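Local coordinates for protein purine nucleoside phosphorylase YlmD (PDB 6T1B) that is a zinc-dependent enzyme that phosphorolyses adenosine, inosine and S-methyl-5'-thioadenosine to the free base and the sugar 1-phosphate, and also deaminates adenosine, at residues A[27-32]-A[43-48]; A[33-38]-A[57-62]; A[120-125]-A[263-268]. All coordinates share one frame; numbering follows the deposited sequence.

Contact 1 of 3, residues A[27-32]-A[43-48]. With NOS (inosine), chain B.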
loop_
_atom_site.group_PDB
_atom_site.type_symbol
_atom_site.label_atom_id
_atom_site.label_comp_id
_atom_site.label_asym_id
_atom_site.label_seq_id
_atom_site.Cartn_x
_atom_site.Cartn_y
_atom_site.Cartn_z
ATOM N N GLY A 27 7.106 -6.151 0.449
ATOM C CA GLY A 27 6.807 -6.307 1.852
ATOM C C GLY A 27 6.244 -5.038 2.445
ATOM O O GLY A 27 5.943 -4.063 1.746
ATOM N N LEU A 28 6.102 -5.087 3.768
ATOM C CA LEU A 28 5.620 -3.959 4.559
ATOM C C LEU A 28 6.424 -3.958 5.858
ATOM O O LEU A 28 6.598 -5.007 6.497
ATOM C CB LEU A 28 4.144 -4.119 4.904
ATOM C CG LEU A 28 3.482 -3.006 5.715
ATOM C CD1 LEU A 28 3.204 -1.777 4.872
ATOM C CD2 LEU A 28 2.181 -3.466 6.339
ATOM N N THR A 29 6.937 -2.787 6.236
ATOM C CA THR A 29 7.709 -2.725 7.480
ATOM C C THR A 29 6.786 -2.818 8.695
ATOM O O THR A 29 5.585 -2.571 8.602
ATOM C CB THR A 29 8.529 -1.426 7.559
ATOM O OG1 THR A 29 7.686 -0.283 7.479
ATOM C CG2 THR A 29 9.544 -1.366 6.445
ATOM N N THR A 30 7.375 -3.178 9.847
ATOM C CA THR A 30 6.712 -3.061 11.140
ATOM C C THR A 30 7.307 -1.853 11.857
ATOM O O THR A 30 8.211 -1.187 11.357
ATOM C CB THR A 30 6.895 -4.302 12.010
ATOM O OG1 THR A 30 8.246 -4.295 12.471
ATOM C CG2 THR A 30 6.530 -5.549 11.249
ATOM N N LYS A 31 6.833 -1.592 13.060
ATOM C CA LYS A 31 7.191 -0.344 13.715
ATOM C C LYS A 31 8.525 -0.409 14.420
ATOM O O LYS A 31 8.959 0.608 14.980
ATOM C CB LYS A 31 6.098 0.057 14.719
ATOM C CG LYS A 31 5.965 -0.863 15.842
ATOM C CD LYS A 31 4.586 -0.854 16.518
ATOM C CE LYS A 31 4.091 0.533 16.870
ATOM N NZ LYS A 31 3.025 0.438 17.953
ATOM N N HIS A 32 9.182 -1.568 14.478
ATOM C CA HIS A 32 10.351 -1.747 15.322
ATOM C C HIS A 32 11.671 -1.739 14.555
ATOM O O HIS A 32 11.724 -2.053 13.368
ATOM C CB HIS A 32 10.196 -3.039 16.092
ATOM C CG HIS A 32 9.007 -3.020 16.989
ATOM N ND1 HIS A 32 8.913 -2.162 18.061
ATOM C CD2 HIS A 32 7.837 -3.700 16.930
ATOM C CE1 HIS A 32 7.740 -2.340 18.647
ATOM N NE2 HIS A 32 7.080 -3.278 17.990
ATOM N N LEU A 43 10.432 2.745 13.951
ATOM C CA LEU A 43 10.761 2.704 12.518
ATOM C C LEU A 43 9.754 3.495 11.693
ATOM O O LEU A 43 9.103 2.994 10.780
ATOM C CB LEU A 43 10.883 1.269 12.022
ATOM C CG LEU A 43 11.619 1.089 10.704
ATOM C CD1 LEU A 43 13.108 1.276 10.845
ATOM C CD2 LEU A 43 11.307 -0.263 10.096
ATOM N N ASN A 44 9.638 4.779 12.025
ATOM C CA ASN A 44 8.763 5.655 11.280
ATOM C C ASN A 44 9.387 5.969 9.935
ATOM O O ASN A 44 10.478 6.550 9.870
ATOM C CB ASN A 44 8.494 6.950 12.011
ATOM C CG ASN A 44 7.742 7.903 11.148
ATOM O OD1 ASN A 44 6.868 7.510 10.368
ATOM N ND2 ASN A 44 8.092 9.167 11.228
ATOM N N MET A 45 8.690 5.617 8.869
ATOM C CA MET A 45 9.173 5.869 7.515
ATOM C C MET A 45 8.612 7.127 6.868
ATOM O O MET A 45 9.013 7.463 5.736
ATOM C CB MET A 45 8.846 4.662 6.642
ATOM C CG MET A 45 9.389 3.385 7.193
ATOM S SD MET A 45 11.204 3.475 7.356
ATOM C CE MET A 45 11.714 1.816 7.097
ATOM N N GLY A 46 7.680 7.816 7.520
ATOM C CA GLY A 46 6.993 8.940 6.924
ATOM C C GLY A 46 7.724 10.239 7.185
ATOM O O GLY A 46 8.023 10.575 8.329
ATOM N N LEU A 47 8.025 10.964 6.106
ATOM C CA LEU A 47 8.675 12.259 6.153
ATOM C C LEU A 47 7.704 13.413 6.348
ATOM O O LEU A 47 8.157 14.549 6.530
ATOM C CB LEU A 47 9.455 12.508 4.854
ATOM C CG LEU A 47 10.685 11.598 4.696
ATOM C CD1 LEU A 47 11.168 11.638 3.256
ATOM C CD2 LEU A 47 11.770 12.011 5.670
ATOM N N HIS A 48 6.393 13.169 6.286
ATOM C CA HIS A 48 5.441 14.258 6.412
ATOM C C HIS A 48 4.458 14.047 7.552
ATOM O O HIS A 48 3.258 14.269 7.404
ATOM C CB HIS A 48 4.667 14.552 5.125
ATOM C CG HIS A 48 3.912 15.856 5.163
ATOM N ND1 HIS A 48 4.541 17.084 5.103
ATOM C CD2 HIS A 48 2.590 16.124 5.305
ATOM C CE1 HIS A 48 3.638 18.049 5.166
ATOM N NE2 HIS A 48 2.446 17.492 5.293
HETATM N N9 NOS B . 2.442 10.942 4.974
HETATM C C4 NOS B . 3.193 10.531 3.937
HETATM N N3 NOS B . 2.874 10.065 2.566
HETATM C C2 NOS B . 3.944 9.732 1.668
HETATM N N1 NOS B . 5.318 9.838 2.069
HETATM C C6 NOS B . 5.680 10.275 3.363
HETATM O O6 NOS B . 6.847 10.329 3.642
HETATM C C5 NOS B . 4.513 10.625 4.309
HETATM N N7 NOS B . 4.537 11.020 5.543
HETATM C C8 NOS B . 3.292 11.230 5.966
HETATM C "C5'" NOS B . -0.341 7.919 3.705
HETATM O "O5'" NOS B . -1.027 6.845 4.343
HETATM C "C4'" NOS B . -0.589 9.222 4.422
HETATM O "O4'" NOS B . 0.604 9.569 5.159
HETATM C "C1'" NOS B . 0.971 10.906 4.892
HETATM C "C2'" NOS B . 0.344 11.268 3.549
HETATM O "O2'" NOS B . 0.077 12.662 3.485
HETATM C "C3'" NOS B . -0.930 10.421 3.536
HETATM O "O3'" NOS B . -2.004 11.161 4.141
HETATM O O HOH W 1 7.588 0.891 9.854
#
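Leu-43 turns its side chain toward the end of strand 25-29, and its CD2 methyl meets both a carbonyl, Thr-30 O at 3.5 Å, and the side chain of Thr-29 at CB. CG stands anti to the backbone N (chi1 -162°), which lays the branch alongside residues 29-32 while the amide takes a bond of its own: Leu-43 N donates to Lys-31 O at 2.8 Å, almost straight at 171°. Thr-29 and Met-45 reach for each other tip to tip, CG2 of the threonine 3.9 Å from CE of the methionine, whose chain is bent at both chi2 and chi3. A water ties the two segments together, accepting from Thr-29 OG1 and donating to Thr-30 O and Leu-43 O; Thr-29 OG1 is also hydrogen-bonded to Leu-265 N of the adjoining strand. Further on, an Asx turn shapes the loop that meets inosine: Asn-44 OD1 takes the N-H of Gly-46 at 3.0 Å, and Leu-47 N then donates to O6 of the hypoxanthine at 2.8 Å. With only an alanine in place of Leu-43, a gap is likely to open beside Thr-29 and the Thr-30 carbonyl. Gly-46 brings its CA to 3.5 Å from N7 of inosine.

Contact 2 of 3, residues A[33-38]-A[57-62]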
loop_
_atom_site.group_PDB
_atom_site.type_symbol
_atom_site.label_atom_id
_atom_site.label_comp_id
_atom_site.label_asym_id
_atom_site.label_seq_id
_atom_site.Cartn_x
_atom_site.Cartn_y
_atom_site.Cartn_z
ATOM N N GLY A 33 12.730 -1.372 15.266
ATOM C CA GLY A 33 14.078 -1.400 14.730
ATOM C C GLY A 33 14.619 -0.065 14.273
ATOM O O GLY A 33 15.698 -0.030 13.670
ATOM N N GLY A 34 13.936 1.032 14.570
ATOM C CA GLY A 34 14.311 2.335 14.078
ATOM C C GLY A 34 14.856 3.275 15.135
ATOM O O GLY A 34 15.232 2.876 16.241
ATOM N N GLU A 35 14.916 4.561 14.748
ATOM C CA GLU A 35 15.542 5.630 15.487
ATOM C C GLU A 35 14.543 6.634 16.051
ATOM O O GLU A 35 14.939 7.511 16.822
ATOM C CB GLU A 35 16.515 6.411 14.567
ATOM C CG GLU A 35 17.616 5.593 13.917
ATOM C CD GLU A 35 18.516 4.912 14.916
ATOM O OE1 GLU A 35 18.834 3.730 14.714
ATOM O OE2 GLU A 35 18.911 5.561 15.884
ATOM N N SER A 36 13.291 6.587 15.642
ATOM C CA SER A 36 12.350 7.633 15.991
ATOM C C SER A 36 11.808 7.427 17.393
ATOM O O SER A 36 11.849 6.326 17.954
ATOM C CB SER A 36 11.182 7.702 15.010
ATOM O OG SER A 36 11.666 7.937 13.694
ATOM N N LYS A 37 11.284 8.518 17.958
ATOM C CA LYS A 37 10.922 8.587 19.361
ATOM C C LYS A 37 9.465 8.998 19.550
ATOM O O LYS A 37 8.788 9.484 18.649
ATOM C CB LYS A 37 11.890 9.562 20.073
ATOM C CG LYS A 37 13.361 9.144 19.907
ATOM C CD LYS A 37 14.266 10.341 19.802
ATOM C CE LYS A 37 15.698 9.943 19.463
ATOM N NZ LYS A 37 15.965 10.079 18.008
ATOM N N GLY A 38 8.984 8.775 20.761
ATOM C CA GLY A 38 7.670 9.267 21.130
ATOM C C GLY A 38 6.581 8.586 20.325
ATOM O O GLY A 38 6.552 7.357 20.162
ATOM N N VAL A 57 15.086 9.527 7.797
ATOM C CA VAL A 57 16.020 9.111 6.750
ATOM C C VAL A 57 16.859 7.932 7.225
ATOM O O VAL A 57 17.110 6.986 6.467
ATOM C CB VAL A 57 16.856 10.288 6.230
ATOM C CG1 VAL A 57 17.947 9.810 5.280
ATOM C CG2 VAL A 57 15.937 11.266 5.526
ATOM N N ASN A 58 17.289 7.945 8.492
ATOM C CA ASN A 58 18.068 6.813 9.000
ATOM C C ASN A 58 17.224 5.538 9.050
ATOM O O ASN A 58 17.737 4.440 8.778
ATOM C CB ASN A 58 18.680 7.144 10.360
ATOM C CG ASN A 58 19.900 8.018 10.226
ATOM O OD1 ASN A 58 20.603 7.967 9.213
ATOM N ND2 ASN A 58 20.183 8.809 11.257
ATOM N N ASN A 59 15.936 5.659 9.369
ATOM C CA ASN A 59 15.031 4.514 9.327
ATOM C C ASN A 59 14.933 3.957 7.914
ATOM O O ASN A 59 14.982 2.735 7.707
ATOM C CB ASN A 59 13.635 4.899 9.822
ATOM C CG ASN A 59 13.633 5.287 11.278
ATOM O OD1 ASN A 59 14.492 4.849 12.044
ATOM N ND2 ASN A 59 12.646 6.076 11.681
ATOM N N ARG A 60 14.826 4.847 6.924
ATOM C CA ARG A 60 14.768 4.397 5.539
ATOM C C ARG A 60 16.086 3.756 5.132
ATOM O O ARG A 60 16.088 2.726 4.447
ATOM C CB ARG A 60 14.420 5.576 4.637
ATOM C CG ARG A 60 13.003 6.093 4.849
ATOM C CD ARG A 60 12.680 7.191 3.850
ATOM N NE ARG A 60 11.264 7.487 3.890
ATOM C CZ ARG A 60 10.559 7.972 2.876
ATOM N NH1 ARG A 60 9.249 8.158 3.019
ATOM N NH2 ARG A 60 11.159 8.290 1.727
ATOM N N ARG A 61 17.226 4.336 5.535
ATOM C CA ARG A 61 18.516 3.711 5.259
ATOM C C ARG A 61 18.609 2.333 5.900
ATOM O O ARG A 61 19.231 1.423 5.336
ATOM C CB ARG A 61 19.660 4.605 5.748
ATOM C CG ARG A 61 19.792 5.887 4.926
ATOM C CD ARG A 61 21.116 6.570 5.094
ATOM N NE ARG A 61 21.318 7.586 4.062
ATOM C CZ ARG A 61 21.530 7.337 2.769
ATOM N NH1 ARG A 61 21.704 8.345 1.927
ATOM N NH2 ARG A 61 21.557 6.094 2.309
ATOM N N ARG A 62 17.997 2.156 7.067
ATOM C CA ARG A 62 18.034 0.859 7.739
ATOM C C ARG A 62 17.281 -0.193 6.926
ATOM O O ARG A 62 17.803 -1.282 6.675
ATOM C CB ARG A 62 17.457 0.996 9.143
ATOM C CG ARG A 62 17.510 -0.273 9.971
ATOM C CD ARG A 62 18.913 -0.564 10.407
ATOM N NE ARG A 62 19.315 0.327 11.483
ATOM C CZ ARG A 62 20.575 0.559 11.827
ATOM N NH1 ARG A 62 20.829 1.373 12.836
ATOM N NH2 ARG A 62 21.577 -0.004 11.151
HETATM O O HOH W 2 17.924 1.653 13.470
#
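Asn-59 reaches from helix 53-67 to the backbone of Glu-35 and the side chain of Ser-36, and it makes both direct hydrogen bonds across the contact. From CB the chain leaves with CG anti to the carbonyl carbon (chi1 -65°), which swings the amide off the helix toward the loop. CG lies 3.8 Å from Glu-35 N, and the two ends of the amide make the closer approaches. OD1 accepts from Glu-35 N at 2.8 Å, with the donor in the carbonyl plane on a lone pair. The same oxygen lies 3.2 Å from CA of Gly-34, a close approach consistent with a glycine here. On the other branch, ND2 donates to Ser-36 OG at 2.9 Å, the hydroxyl sitting close to the amide plane; the N-H...O angle of 135° makes this a bent bond. With ND2 also donating to Asn-44 O, and Ser-36 OG bonded to Asp-51, the buried amide is held against rotation.

Toward the surface, Glu-35 packs CG against CB of Asn-58, then its side chain crosses that of Arg-62 at about a right angle, the carboxylate and guanidinium planes 55° apart. OE1 stands at the edge of the guanidinium, 3.6 Å from NH1, a long salt bridge. A water bridges the same groups, accepting from Arg-62 NE and donating to both Glu-35 OE1 and Gly-33 O, while NH2 of Arg-62 has a second carboxylate in Glu-65. One turn of helix thus pins a glycine-rich loop mainly through an asparagine that reads a backbone N-H; on another side of that turn Arg-60 lines the inosine pocket of this YfiH/LACC1-family enzyme.

Contact 3 of 3, residues A[120-125]-A[263-268]. With NOS (inosine), chain B.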
loop_
_atom_site.group_PDB
_atom_site.type_symbol
_atom_site.label_atom_id
_atom_site.label_comp_id
_atom_site.label_asym_id
_atom_site.label_seq_id
_atom_site.Cartn_x
_atom_site.Cartn_y
_atom_site.Cartn_z
ATOM N N ALA A 120 7.828 2.817 -3.194
ATOM C CA ALA A 120 7.811 2.913 -1.742
ATOM C C ALA A 120 6.726 3.899 -1.328
ATOM O O ALA A 120 6.836 5.102 -1.603
ATOM C CB ALA A 120 9.194 3.347 -1.252
ATOM N N LEU A 121 5.689 3.392 -0.641
ATOM C CA LEU A 121 4.552 4.185 -0.197
ATOM C C LEU A 121 4.319 3.971 1.307
ATOM O O LEU A 121 4.608 2.891 1.837
ATOM C CB LEU A 121 3.276 3.844 -0.989
ATOM C CG LEU A 121 3.134 4.501 -2.363
ATOM C CD1 LEU A 121 4.030 4.006 -3.486
ATOM C CD2 LEU A 121 1.668 4.407 -2.811
ATOM N N CYS A 122 3.798 5.003 1.968
ATOM C CA CYS A 122 3.626 4.998 3.407
ATOM C C CYS A 122 2.202 4.678 3.814
ATOM O O CYS A 122 1.256 5.125 3.144
ATOM C CB CYS A 122 3.977 6.380 3.949
ATOM S SG CYS A 122 5.744 6.737 3.988
ATOM N N PHE A 123 2.055 3.963 4.942
ATOM C CA PHE A 123 0.770 3.451 5.381
ATOM C C PHE A 123 0.676 3.437 6.899
ATOM O O PHE A 123 1.649 3.125 7.591
ATOM C CB PHE A 123 0.573 2.013 4.892
ATOM C CG PHE A 123 0.382 1.945 3.435
ATOM C CD1 PHE A 123 -0.884 2.085 2.901
ATOM C CD2 PHE A 123 1.460 1.857 2.588
ATOM C CE1 PHE A 123 -1.077 2.087 1.529
ATOM C CE2 PHE A 123 1.267 1.865 1.210
ATOM C CZ PHE A 123 0.000 1.990 0.690
ATOM N N ALA A 124 -0.534 3.677 7.426
ATOM C CA ALA A 124 -0.852 3.424 8.827
ATOM C C ALA A 124 -2.367 3.297 9.014
ATOM O O ALA A 124 -2.971 3.999 9.815
ATOM C CB ALA A 124 -0.280 4.506 9.730
ATOM N N ASP A 125 -2.964 2.410 8.217
ATOM C CA ASP A 125 -4.367 2.000 8.278
ATOM C C ASP A 125 -4.903 1.812 6.844
ATOM O O ASP A 125 -5.698 0.915 6.595
ATOM C CB ASP A 125 -5.313 2.972 8.974
ATOM C CG ASP A 125 -5.299 2.875 10.493
ATOM O OD1 ASP A 125 -5.864 3.809 11.076
ATOM O OD2 ASP A 125 -4.793 1.889 11.105
ATOM N N ARG A 263 4.555 5.970 10.162
ATOM C CA ARG A 263 4.121 5.256 8.979
ATOM C C ARG A 263 5.018 4.058 8.699
ATOM O O ARG A 263 6.250 4.141 8.811
ATOM C CB ARG A 263 4.165 6.162 7.748
ATOM C CG ARG A 263 3.295 7.393 7.831
ATOM C CD ARG A 263 1.827 7.024 7.772
ATOM N NE ARG A 263 0.962 8.195 7.789
ATOM C CZ ARG A 263 0.398 8.695 8.883
ATOM N NH1 ARG A 263 0.596 8.139 10.068
ATOM N NH2 ARG A 263 -0.376 9.774 8.805
ATOM N N MET A 264 4.378 2.949 8.352
ATOM C CA MET A 264 5.096 1.840 7.759
ATOM C C MET A 264 5.338 2.148 6.278
ATOM O O MET A 264 4.647 2.969 5.683
ATOM C CB MET A 264 4.277 0.563 7.842
ATOM C CG MET A 264 3.988 0.028 9.236
ATOM S SD MET A 264 2.581 0.752 10.090
ATOM C CE MET A 264 1.199 0.067 9.165
ATOM N N LEU A 265 6.320 1.471 5.691
ATOM C CA LEU A 265 6.558 1.564 4.260
ATOM C C LEU A 265 6.146 0.238 3.632
ATOM O O LEU A 265 6.614 -0.826 4.067
ATOM C CB LEU A 265 8.032 1.769 3.958
ATOM C CG LEU A 265 8.373 2.264 2.561
ATOM C CD1 LEU A 265 8.061 3.771 2.480
ATOM C CD2 LEU A 265 9.794 1.942 2.188
ATOM N N ALA A 266 5.286 0.315 2.634
ATOM C CA ALA A 266 5.050 -0.780 1.701
ATOM C C ALA A 266 5.983 -0.572 0.523
ATOM O O ALA A 266 6.201 0.561 0.075
ATOM C CB ALA A 266 3.612 -0.754 1.195
ATOM N N PHE A 267 6.537 -1.667 0.020
ATOM C CA PHE A 267 7.523 -1.532 -1.036
ATOM C C PHE A 267 7.414 -2.703 -1.990
ATOM O O PHE A 267 7.019 -3.814 -1.605
ATOM C CB PHE A 267 8.945 -1.417 -0.483
ATOM C CG PHE A 267 9.296 -2.500 0.495
ATOM C CD1 PHE A 267 9.835 -3.704 0.072
ATOM C CD2 PHE A 267 9.064 -2.322 1.852
ATOM C CE1 PHE A 267 10.145 -4.694 0.985
ATOM C CE2 PHE A 267 9.384 -3.315 2.753
ATOM C CZ PHE A 267 9.896 -4.505 2.320
ATOM N N ILE A 268 7.716 -2.435 -3.251
ATOM C CA ILE A 268 7.859 -3.505 -4.237
ATOM C C ILE A 268 8.836 -3.064 -5.319
ATOM O O ILE A 268 8.796 -1.924 -5.802
ATOM C CB ILE A 268 6.490 -3.929 -4.809
ATOM C CG1 ILE A 268 6.613 -5.160 -5.716
ATOM C CG2 ILE A 268 5.812 -2.787 -5.587
ATOM C CD1 ILE A 268 5.266 -5.809 -6.061
HETATM N N9 NOS B . 2.442 10.942 4.974
HETATM C C4 NOS B . 3.193 10.531 3.937
HETATM N N3 NOS B . 2.874 10.065 2.566
HETATM C C2 NOS B . 3.944 9.732 1.668
HETATM N N1 NOS B . 5.318 9.838 2.069
HETATM C C6 NOS B . 5.680 10.275 3.363
HETATM O O6 NOS B . 6.847 10.329 3.642
HETATM C C5 NOS B . 4.513 10.625 4.309
HETATM N N7 NOS B . 4.537 11.020 5.543
HETATM C C8 NOS B . 3.292 11.230 5.966
HETATM C "C5'" NOS B . -0.341 7.919 3.705
HETATM O "O5'" NOS B . -1.027 6.845 4.343
HETATM C "C4'" NOS B . -0.589 9.222 4.422
HETATM O "O4'" NOS B . 0.604 9.569 5.159
HETATM C "C1'" NOS B . 0.971 10.906 4.892
HETATM C "C2'" NOS B . 0.344 11.268 3.549
HETATM O "O2'" NOS B . 0.077 12.662 3.485
HETATM C "C3'" NOS B . -0.930 10.421 3.536
HETATM O "O3'" NOS B . -2.004 11.161 4.141
#
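Arg-263 leaves its backbone with CG anti to the carbonyl carbon (chi1 -60°) and bends again at chi2 (-70°), a course that takes CB past CB of Cys-122 and CD past the Ala-124 methyl before NE arrives at the ribose. There NE donates to O4' of inosine at 3.0 Å, nearly straight at 175°, with the ring oxygen at the edge of the guanidinium and in its plane. Cys-122 sets its SG 3.6 Å from C6 of the purine, while its backbone O accepts from the inosine O5' hydroxyl. Both residues stand on or beside neighbouring antiparallel strands of a mixed sheet, 118-123 and 264-269, so that the ribose is hydrogen-bonded from the strand ends, with the cysteine sulfur against the base. Two hydrogen-bonded pairs zip the strands: Leu-121 with Ala-266, and Phe-123 with Met-264, where Met-264 N donates to Phe-123 O at 2.8 Å. On the face that carries Cys-122, Leu-265 lays CD2 3.8 Å from CB of Ala-120. On the other face the ring of Phe-123 brings CE2 to within 3.5 Å of CB of Ala-266, and the same ring meets His-143, a ligand of the catalytic zinc. Met-264, bent at chi2 and chi3, folds back so that its CE methyl lies 3.5 Å from Phe-123 O and packs against Ala-124.

From the N terminus, strand 25-29 runs out into residues 30-32, and contact 1 closes the short loop back to 43-48. Contact 2 opens inside that loop, at 33-38, but closes beyond it on helix 53-67, so the two cross and bind strand, loop and helix into one unit: Asn-44 O and Met-45 O both accept from the helix, through Asn-59 and Arg-60. Contact 3 comes later and closes a far longer excursion, joining strand 118-123 to strand 264-269. The latter is the sheet neighbour of 25-29; Thr-29 OG1 is bonded to Leu-265 N in that strand and Asn-44 OD1 to Arg-263 N just before it. Contacts 1 and 3 both touch the bound inosine.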